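Local coordinates for protein D-threo-3-hydroxyaspartate dehydratase (Delftia, PDB 3WQC) that catalyses the deamination of D-threo-3-hydroxyaspartate to oxaloacetate and ammonium, using pyridoxal 5'-phosphate and a divalent metal ion, at residues B[35-40]-B[46-51]; B[229-234]-B[241-246]; B[28-33]-B[61-66]. All blocks are in the same frame, centred on the assembly; numbering follows the deposited sequence.

Contact 1 (B[35-40]-B[46-51]). With PLP (pyridoxal-5'-phosphate), chain J.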
loop_
_atom_site.group_PDB
_atom_site.type_symbol
_atom_site.label_atom_id
_atom_site.label_comp_id
_atom_site.label_asym_id
_atom_site.label_seq_id
_atom_site.Cartn_x
_atom_site.Cartn_y
_atom_site.Cartn_z
ATOM N N ALA B 35 20.323 10.094 15.395
ATOM C CA ALA B 35 21.409 10.252 16.431
ATOM C C ALA B 35 21.245 9.229 17.505
ATOM O O ALA B 35 22.239 8.645 17.990
ATOM C CB ALA B 35 21.306 11.607 17.056
ATOM N N ARG B 36 20.000 8.999 17.953
ATOM C CA ARG B 36 19.777 8.070 19.053
ATOM C C ARG B 36 20.316 6.645 18.688
ATOM O O ARG B 36 20.983 5.960 19.503
ATOM C CB ARG B 36 18.306 7.973 19.476
ATOM C CG ARG B 36 17.968 6.846 20.512
ATOM C CD ARG B 36 16.495 6.806 20.788
ATOM N NE ARG B 36 16.142 5.706 21.677
ATOM C CZ ARG B 36 14.934 5.104 21.746
ATOM N NH1 ARG B 36 13.911 5.585 21.050
ATOM N NH2 ARG B 36 14.721 4.058 22.562
ATOM N N MET B 37 19.967 6.178 17.502
ATOM C CA MET B 37 20.393 4.836 17.108
ATOM C C MET B 37 21.871 4.790 16.923
ATOM O O MET B 37 22.497 3.814 17.406
ATOM C CB MET B 37 19.646 4.414 15.805
ATOM C CG MET B 37 19.956 2.959 15.370
ATOM S SD MET B 37 19.379 1.687 16.548
ATOM C CE MET B 37 17.575 1.689 16.254
ATOM N N GLN B 38 22.466 5.740 16.209
ATOM C CA GLN B 38 23.898 5.694 15.937
ATOM C C GLN B 38 24.637 5.752 17.275
ATOM O O GLN B 38 25.650 5.037 17.475
ATOM C CB GLN B 38 24.393 6.834 15.040
ATOM C CG GLN B 38 25.865 6.699 14.596
ATOM C CD GLN B 38 26.120 5.431 13.763
ATOM O OE1 GLN B 38 25.511 5.239 12.712
ATOM N NE2 GLN B 38 27.071 4.545 14.205
ATOM N N GLN B 39 24.201 6.626 18.211
ATOM C CA GLN B 39 24.907 6.720 19.498
ATOM C C GLN B 39 24.836 5.364 20.249
ATOM O O GLN B 39 25.774 4.967 20.958
ATOM C CB GLN B 39 24.278 7.839 20.372
ATOM C CG GLN B 39 24.646 9.172 19.750
ATOM C CD GLN B 39 23.876 10.363 20.272
ATOM O OE1 GLN B 39 23.039 10.260 21.222
ATOM N NE2 GLN B 39 24.150 11.548 19.653
ATOM N N ARG B 40 23.699 4.691 20.196
ATOM C CA ARG B 40 23.554 3.433 20.904
ATOM C C ARG B 40 24.507 2.398 20.318
ATOM O O ARG B 40 25.187 1.634 21.072
ATOM C CB ARG B 40 22.103 2.912 20.915
ATOM C CG ARG B 40 22.078 1.634 21.690
ATOM C CD ARG B 40 20.701 1.240 21.977
ATOM N NE ARG B 40 20.656 0.722 23.310
ATOM C CZ ARG B 40 20.864 -0.541 23.697
ATOM N NH1 ARG B 40 20.746 -0.698 25.032
ATOM N NH2 ARG B 40 21.154 -1.610 22.818
ATOM N N VAL B 46 29.519 -1.505 17.832
ATOM C CA VAL B 46 29.184 -2.204 16.625
ATOM C C VAL B 46 28.905 -1.202 15.491
ATOM O O VAL B 46 28.492 -0.004 15.777
ATOM C CB VAL B 46 27.994 -3.194 16.806
ATOM C CG1 VAL B 46 28.368 -4.177 17.898
ATOM C CG2 VAL B 46 26.682 -2.467 17.200
ATOM N N ARG B 47 28.985 -1.641 14.241
ATOM C CA ARG B 47 28.606 -0.821 13.084
ATOM C C ARG B 47 27.058 -0.805 13.036
ATOM O O ARG B 47 26.364 -1.753 13.514
ATOM C CB ARG B 47 29.118 -1.416 11.806
ATOM C CG ARG B 47 30.628 -1.326 11.799
ATOM C CD ARG B 47 31.085 -1.481 10.400
ATOM N NE ARG B 47 31.126 -2.845 9.961
ATOM C CZ ARG B 47 32.208 -3.634 10.148
ATOM N NH1 ARG B 47 33.229 -3.159 10.826
ATOM N NH2 ARG B 47 32.268 -4.905 9.714
ATOM N N LEU B 48 26.526 0.279 12.453
ATOM C CA LEU B 48 25.057 0.323 12.145
ATOM C C LEU B 48 24.956 0.315 10.655
ATOM O O LEU B 48 25.546 1.139 9.937
ATOM C CB LEU B 48 24.459 1.696 12.639
ATOM C CG LEU B 48 22.994 1.873 12.305
ATOM C CD1 LEU B 48 22.077 0.826 12.921
ATOM C CD2 LEU B 48 22.502 3.256 12.735
ATOM N N ARG B 49 24.211 -0.704 10.142
ATOM C CA ARG B 49 23.973 -0.844 8.664
ATOM C C ARG B 49 22.449 -0.645 8.528
ATOM O O ARG B 49 21.630 -1.608 8.607
ATOM C CB ARG B 49 24.330 -2.260 8.185
ATOM C CG ARG B 49 24.140 -2.368 6.660
ATOM C CD ARG B 49 24.190 -3.851 6.176
ATOM N NE ARG B 49 25.573 -4.337 6.199
ATOM C CZ ARG B 49 26.492 -4.073 5.278
ATOM N NH1 ARG B 49 26.143 -3.385 4.156
ATOM N NH2 ARG B 49 27.770 -4.512 5.449
ATOM N N PRO B 50 22.005 0.615 8.322
ATOM C CA PRO B 50 20.552 0.909 8.320
ATOM C C PRO B 50 19.883 0.160 7.178
ATOM O O PRO B 50 20.429 0.011 6.053
ATOM C CB PRO B 50 20.490 2.445 8.077
ATOM C CG PRO B 50 21.854 2.860 7.553
ATOM C CD PRO B 50 22.856 1.797 8.121
ATOM N N HIS B 51 18.665 -0.227 7.470
ATOM C CA HIS B 51 17.806 -0.855 6.420
ATOM C C HIS B 51 16.978 0.215 5.755
ATOM O O HIS B 51 16.114 0.815 6.401
ATOM C CB HIS B 51 16.908 -1.950 7.070
ATOM C CG HIS B 51 16.546 -2.964 6.037
ATOM N ND1 HIS B 51 16.080 -2.592 4.768
ATOM C CD2 HIS B 51 16.629 -4.374 6.044
ATOM C CE1 HIS B 51 15.948 -3.698 4.016
ATOM N NE2 HIS B 51 16.229 -4.788 4.816
HETATM N N1 PLP J . 16.892 -6.905 8.816
HETATM C C2 PLP J . 16.068 -7.499 7.929
HETATM C C2A PLP J . 16.471 -8.782 7.240
HETATM C C3 PLP J . 14.799 -6.877 7.636
HETATM O O3 PLP J . 14.003 -7.449 6.746
HETATM C C4 PLP J . 14.466 -5.661 8.332
HETATM C C4A PLP J . 13.232 -5.019 8.019
HETATM C C5 PLP J . 15.404 -5.107 9.253
HETATM C C6 PLP J . 16.586 -5.812 9.520
HETATM C C5A PLP J . 15.098 -3.838 10.011
HETATM O O4P PLP J . 13.982 -4.110 10.978
HETATM P P PLP J . 13.230 -2.836 11.591
HETATM O O1P PLP J . 14.339 -1.954 12.031
HETATM O O2P PLP J . 12.469 -3.415 12.731
HETATM O O3P PLP J . 12.431 -2.181 10.540
HETATM O O HOH W 1 28.431 2.432 11.819
#
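Gln38 of helix 27-44 and Leu48 of strand 47-48 mark the closest backbone approach, with their CA atoms 6.7 Å apart. No hydrogen bond joins the two segments directly. Leu48 points its side chain at the helix and supplies nearly half of the buried surface. Its CG lies anti to the backbone N (chi1 177°), which carries its branched end toward the helix. Met37 meets it with its CG, 3.7 Å from Leu48 CD2, and the two side chains stand at about a right angle. The Met37 chain bends at chi2 and chi3. Gln38 reaches the same methyl from another direction and crosses Leu48 obliquely. Gln38 OE1 comes 3.6 Å from Leu48 CD2. The amide nitrogen of Gln38 turns to Asp42, one turn on in the same helix. Water 1 accepts a bond from Leu48 N at 2.9 Å, which gives the Leu48 amide an acceptor, and a weak one from Gln38 NE2 at 3.5 Å. Farther along, His51 reaches the cofactor. His51 CD2 sits 3.4 Å from PLP C4, with the imidazole oblique to the pyridine ring, and His51 ND1 is hydrogen-bonded to Lys53 N. With an alanine here, the PLP ring would probably lose its support along C3 and C4, and Lys53 N would be left without the imidazole nitrogen. The chemistry thus divides: apolar packing seats the strand on its barrel helix, while the segment beyond it delivers a ring to the cofactor pocket.

Contact 2 (B[229-234]-B[241-246]); sequences PTALAA and TEVRAG. With PLP (pyridoxal-5'-phosphate), chain J.
Ala231 of helix 228-233 sits over Val243 and Ala245, which alternate along the strand segment 241-246 and both face the helix. The tight part is one methyl on another: Ala231 CB lies 3.6 Å from Val243 CG1. That branch of the valine is anti to the backbone N (chi1 168°), which brings it under the alanine. The second step is looser, with Ala231 CB 4.3 Å from Ala245 CB. The small side chains let the helix lie close, and the CA atoms of Ala231 and Val243 are 6.8 Å apart. Ala231 thus packs the helix of the beta-alpha-beta unit 222-225, 228-233, 242-243 onto its second strand in the barrel. Met37 of helix 27-44 touches both Ala231 and Ala245 and adds to the apolar layer. Away from this point the segments diverge. Ala233 and Thr241 lie far apart and are partly exposed.

Between the two inward residues, Arg244 leaves the opposite side of the strand for the cofactor. Its guanidinium meets PLP N1 with its edge, in plane. Arg244 NH2 gives the shorter bond to PLP N1, 2.9 Å. Arg244 NE adds a weak one at 3.3 Å to the same PLP N1. The same group is held by Ser224 OG and Thr181 O. Gly246 N then grips PLP O1P at 2.6 Å, nearly straight at 172°. Thr228 and Val247 also bond to the cofactor. Two donors pointing at N1 are consistent with a pyridine nitrogen that acts as acceptor and is probably unprotonated, as in alanine racemase. One short segment therefore joins helix packing on one side to both ends of PLP on the other.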
loop_
_atom_site.group_PDB
_atom_site.type_symbol
_atom_site.label_atom_id
_atom_site.label_comp_id
_atom_site.label_asym_id
_atom_site.label_seq_id
_atom_site.Cartn_x
_atom_site.Cartn_y
_atom_site.Cartn_z
ATOM N N PRO B 229 13.347 -2.925 17.487
ATOM C CA PRO B 229 13.159 -3.113 18.970
ATOM C C PRO B 229 14.386 -3.785 19.640
ATOM O O PRO B 229 14.740 -3.416 20.765
ATOM C CB PRO B 229 11.917 -3.987 19.040
ATOM C CG PRO B 229 11.151 -3.657 17.708
ATOM C CD PRO B 229 12.239 -3.496 16.691
ATOM N N THR B 230 14.951 -4.833 19.006
ATOM C CA THR B 230 16.098 -5.524 19.665
ATOM C C THR B 230 17.342 -4.676 19.566
ATOM O O THR B 230 18.184 -4.741 20.463
ATOM C CB THR B 230 16.390 -6.918 19.090
ATOM O OG1 THR B 230 16.494 -6.847 17.645
ATOM C CG2 THR B 230 15.232 -7.856 19.459
ATOM N N ALA B 231 17.492 -3.852 18.517
ATOM C CA ALA B 231 18.667 -2.920 18.492
ATOM C C ALA B 231 18.671 -1.997 19.711
ATOM O O ALA B 231 19.720 -1.690 20.300
ATOM C CB ALA B 231 18.749 -2.087 17.222
ATOM N N LEU B 232 17.470 -1.499 20.033
ATOM C CA LEU B 232 17.306 -0.545 21.138
ATOM C C LEU B 232 17.304 -1.177 22.524
ATOM O O LEU B 232 17.547 -0.499 23.540
ATOM C CB LEU B 232 16.053 0.287 20.930
ATOM C CG LEU B 232 16.182 1.235 19.692
ATOM C CD1 LEU B 232 14.798 1.875 19.361
ATOM C CD2 LEU B 232 17.289 2.294 19.831
ATOM N N ALA B 233 17.100 -2.495 22.565
ATOM C CA ALA B 233 16.941 -3.197 23.847
ATOM C C ALA B 233 18.174 -4.038 24.228
ATOM O O ALA B 233 18.264 -4.416 25.425
ATOM C CB ALA B 233 15.673 -4.037 23.854
ATOM N N ALA B 234 19.111 -4.316 23.281
ATOM C CA ALA B 234 20.173 -5.288 23.582
ATOM C C ALA B 234 21.014 -4.734 24.741
ATOM O O ALA B 234 21.444 -3.606 24.673
ATOM C CB ALA B 234 20.982 -5.558 22.322
ATOM N N THR B 241 29.179 -7.902 14.811
ATOM C CA THR B 241 30.025 -6.859 14.094
ATOM C C THR B 241 29.121 -5.683 13.718
ATOM O O THR B 241 29.585 -4.577 13.621
ATOM C CB THR B 241 30.839 -7.343 12.915
ATOM O OG1 THR B 241 29.974 -7.884 12.044
ATOM C CG2 THR B 241 31.447 -8.647 13.209
ATOM N N GLU B 242 27.848 -5.925 13.380
ATOM C CA GLU B 242 26.965 -4.826 12.910
ATOM C C GLU B 242 25.555 -5.160 13.365
ATOM O O GLU B 242 25.124 -6.322 13.499
ATOM C CB GLU B 242 27.044 -4.640 11.427
ATOM C CG GLU B 242 26.519 -5.859 10.696
ATOM C CD GLU B 242 26.457 -5.645 9.160
ATOM O OE1 GLU B 242 25.423 -6.083 8.546
ATOM O OE2 GLU B 242 27.394 -5.086 8.509
ATOM N N VAL B 243 24.776 -4.084 13.490
ATOM C CA VAL B 243 23.338 -4.173 13.701
ATOM C C VAL B 243 22.638 -3.489 12.529
ATOM O O VAL B 243 23.063 -2.441 12.053
ATOM C CB VAL B 243 22.981 -3.455 15.018
ATOM C CG1 VAL B 243 21.476 -3.223 15.225
ATOM C CG2 VAL B 243 23.544 -4.249 16.190
ATOM N N ARG B 244 21.532 -4.119 12.102
ATOM C CA ARG B 244 20.675 -3.579 11.042
ATOM C C ARG B 244 19.356 -3.117 11.710
ATOM O O ARG B 244 18.699 -3.876 12.444
ATOM C CB ARG B 244 20.319 -4.730 10.035
ATOM C CG ARG B 244 21.631 -5.348 9.486
ATOM C CD ARG B 244 21.320 -6.379 8.356
ATOM N NE ARG B 244 20.132 -7.189 8.709
ATOM C CZ ARG B 244 20.074 -8.102 9.698
ATOM N NH1 ARG B 244 21.213 -8.555 10.266
ATOM N NH2 ARG B 244 18.902 -8.593 10.107
ATOM N N ALA B 245 18.953 -1.905 11.390
ATOM C CA ALA B 245 17.637 -1.401 11.899
ATOM C C ALA B 245 17.196 -0.379 10.858
ATOM O O ALA B 245 18.033 0.248 10.184
ATOM C CB ALA B 245 17.816 -0.649 13.233
ATOM N N GLY B 246 15.891 -0.324 10.658
ATOM C CA GLY B 246 15.367 0.585 9.585
ATOM C C GLY B 246 14.237 1.473 10.076
ATOM O O GLY B 246 14.272 2.683 9.773
HETATM N N1 PLP J . 16.892 -6.905 8.816
HETATM C C2 PLP J . 16.068 -7.499 7.929
HETATM C C2A PLP J . 16.471 -8.782 7.240
HETATM C C3 PLP J . 14.799 -6.877 7.636
HETATM O O3 PLP J . 14.003 -7.449 6.746
HETATM C C4 PLP J . 14.466 -5.661 8.332
HETATM C C4A PLP J . 13.232 -5.019 8.019
HETATM C C5 PLP J . 15.404 -5.107 9.253
HETATM C C6 PLP J . 16.586 -5.812 9.520
HETATM C C5A PLP J . 15.098 -3.838 10.011
HETATM O O4P PLP J . 13.982 -4.110 10.978
HETATM P P PLP J . 13.230 -2.836 11.591
HETATM O O1P PLP J . 14.339 -1.954 12.031
HETATM O O2P PLP J . 12.469 -3.415 12.731
HETATM O O3P PLP J . 12.431 -2.181 10.540
#

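Contact 3 (B[28-33]-B[61-66]); sequences DRMQRN and AAAQRA
Met30, Gln31 and Ala63 form a small helix-to-helix contact between the first part of helix 27-44 and the end of helix 58-66. It is partly buried and covers 81 Å² in all. The backbones stay fairly far apart, with 7.7 Å between the CA atoms of Gln31 and Ala63. Ala63 is the target, since its CB points toward the other helix. Two longer side chains come to it. Met30 is buried and extends along most of its length, then bends at chi3 (74°), which carries Met30 CE to 4.0 Å from Ala63 CB. Gln31 arrives from the exposed side. Its chain bends at chi2, and Gln31 OE1 rests 3.6 Å from Ala63 CB.

A water then links the helices by polar bonds. Water 2 donates to Ala63 O at 2.7 Å and accepts from Gln31 NE2 at 3.2 Å. Ala63 O near the helix end thereby gains a donor, and the water bridges the two helices. Met30 and Gln31 both touch a crystal neighbour, which may influence their positions. Ile34, one turn on from Met30, also touches Ala63 and Gln64 and continues the contact along helix 27-44. Helix 27-44 leads into strand 47-48 and helix 58-66 follows that strand. Two helices side by side around a strand of a parallel barrel are the usual outer layer of the TIM-barrel domain of alanine-racemase-like enzymes.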
loop_
_atom_site.group_PDB
_atom_site.type_symbol
_atom_site.label_atom_id
_atom_site.label_comp_id
_atom_site.label_asym_id
_atom_site.label_seq_id
_atom_site.Cartn_x
_atom_site.Cartn_y
_atom_site.Cartn_z
ATOM N N ASP B 28 13.539 17.534 12.187
ATOM C CA ASP B 28 14.178 17.599 13.508
ATOM C C ASP B 28 13.950 16.285 14.275
ATOM O O ASP B 28 14.894 15.762 14.914
ATOM C CB ASP B 28 13.642 18.835 14.273
ATOM C CG ASP B 28 14.241 20.226 13.698
ATOM O OD1 ASP B 28 14.830 20.360 12.551
ATOM O OD2 ASP B 28 14.106 21.230 14.423
ATOM N N ARG B 29 12.709 15.707 14.185
ATOM C CA ARG B 29 12.467 14.395 14.848
ATOM C C ARG B 29 13.269 13.315 14.161
ATOM O O ARG B 29 13.838 12.440 14.854
ATOM C CB ARG B 29 11.005 13.993 14.756
ATOM C CG ARG B 29 10.145 14.870 15.665
ATOM C CD ARG B 29 8.682 14.426 15.599
ATOM N NE ARG B 29 7.836 15.236 16.511
ATOM C CZ ARG B 29 6.583 14.874 16.835
ATOM N NH1 ARG B 29 6.022 13.698 16.409
ATOM N NH2 ARG B 29 5.903 15.640 17.666
ATOM N N MET B 30 13.344 13.354 12.821
ATOM C CA MET B 30 14.130 12.311 12.062
ATOM C C MET B 30 15.620 12.401 12.508
ATOM O O MET B 30 16.253 11.330 12.818
ATOM C CB MET B 30 14.088 12.518 10.562
ATOM C CG MET B 30 14.819 11.440 9.771
ATOM S SD MET B 30 15.068 11.885 8.052
ATOM C CE MET B 30 16.402 13.143 8.105
ATOM N N GLN B 31 16.185 13.593 12.632
ATOM C CA GLN B 31 17.597 13.695 13.070
ATOM C C GLN B 31 17.808 13.202 14.481
ATOM O O GLN B 31 18.840 12.551 14.747
ATOM C CB GLN B 31 18.036 15.143 12.984
ATOM C CG GLN B 31 18.401 15.385 11.554
ATOM C CD GLN B 31 19.647 14.568 11.026
ATOM O OE1 GLN B 31 19.766 14.475 9.887
ATOM N NE2 GLN B 31 20.552 14.080 11.886
ATOM N N ARG B 32 16.848 13.413 15.399
ATOM C CA ARG B 32 16.953 12.888 16.811
ATOM C C ARG B 32 16.944 11.372 16.720
ATOM O O ARG B 32 17.664 10.702 17.450
ATOM C CB ARG B 32 15.804 13.306 17.770
ATOM C CG ARG B 32 15.982 14.729 18.356
ATOM C CD ARG B 32 14.689 15.308 18.912
ATOM N NE ARG B 32 14.693 16.616 18.250
ATOM C CZ ARG B 32 13.637 17.263 17.749
ATOM N NH1 ARG B 32 12.403 16.763 17.885
ATOM N NH2 ARG B 32 13.831 18.398 17.078
ATOM N N ASN B 33 16.081 10.783 15.883
ATOM C CA ASN B 33 16.028 9.283 15.796
ATOM C C ASN B 33 17.342 8.731 15.244
ATOM O O ASN B 33 17.823 7.708 15.744
ATOM C CB ASN B 33 14.860 8.921 14.841
ATOM C CG ASN B 33 13.489 9.235 15.425
ATOM O OD1 ASN B 33 13.326 9.432 16.654
ATOM N ND2 ASN B 33 12.458 9.292 14.539
ATOM N N ALA B 61 18.800 8.241 3.559
ATOM C CA ALA B 61 19.978 7.409 3.770
ATOM C C ALA B 61 21.227 8.292 3.867
ATOM O O ALA B 61 22.179 7.927 4.596
ATOM C CB ALA B 61 20.130 6.442 2.584
ATOM N N ALA B 62 21.261 9.433 3.145
ATOM C CA ALA B 62 22.434 10.313 3.257
ATOM C C ALA B 62 22.567 10.828 4.672
ATOM O O ALA B 62 23.658 10.970 5.217
ATOM C CB ALA B 62 22.357 11.508 2.273
ATOM N N ALA B 63 21.467 11.175 5.319
ATOM C CA ALA B 63 21.489 11.627 6.712
ATOM C C ALA B 63 21.970 10.523 7.631
ATOM O O ALA B 63 22.722 10.753 8.596
ATOM C CB ALA B 63 20.120 12.145 7.182
ATOM N N GLN B 64 21.502 9.311 7.415
ATOM C CA GLN B 64 22.003 8.136 8.201
ATOM C C GLN B 64 23.522 7.952 7.998
ATOM O O GLN B 64 24.241 7.740 9.001
ATOM C CB GLN B 64 21.243 6.882 7.781
ATOM C CG GLN B 64 19.741 6.993 8.273
ATOM C CD GLN B 64 18.841 5.916 7.715
ATOM O OE1 GLN B 64 18.271 5.081 8.522
ATOM N NE2 GLN B 64 18.643 5.927 6.421
ATOM N N ARG B 65 24.012 8.088 6.755
ATOM C CA ARG B 65 25.462 7.905 6.459
ATOM C C ARG B 65 26.244 9.047 7.136
ATOM O O ARG B 65 27.271 8.784 7.832
ATOM C CB ARG B 65 25.728 7.912 4.968
ATOM C CG ARG B 65 27.226 7.817 4.592
ATOM C CD ARG B 65 27.328 7.674 3.065
ATOM N NE ARG B 65 26.885 8.898 2.336
ATOM C CZ ARG B 65 25.714 9.079 1.642
ATOM N NH1 ARG B 65 25.477 10.259 1.027
ATOM N NH2 ARG B 65 24.800 8.085 1.545
ATOM N N ALA B 66 25.763 10.292 7.026
ATOM C CA ALA B 66 26.437 11.430 7.646
ATOM C C ALA B 66 26.616 11.276 9.179
ATOM O O ALA B 66 27.638 11.746 9.761
ATOM C CB ALA B 66 25.738 12.745 7.325
HETATM O O HOH W 2 22.875 13.203 9.803
#

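The chain first runs through helix 27-44, which supplies one side of contacts 1 and 3. Contact 1 closes the short connection from helix to strand 47-48. Contact 3 closes a wider loop at helix 58-66, and contact 1 nests inside it. Contact 2, in series, closes the connection from helix 228-233 to strand 242-243, the last barrel strand. There the barrel meets itself: strands 47-48 and 242-243 pair in parallel, with Arg47 O 2.8 Å from Val243 N. Arg40 NH2 also reaches Ala234 O, tying helix 27-44 to the segment of contact 2. Contacts 1 and 2 both touch PLP, whereas contact 3 stays on the outer layer.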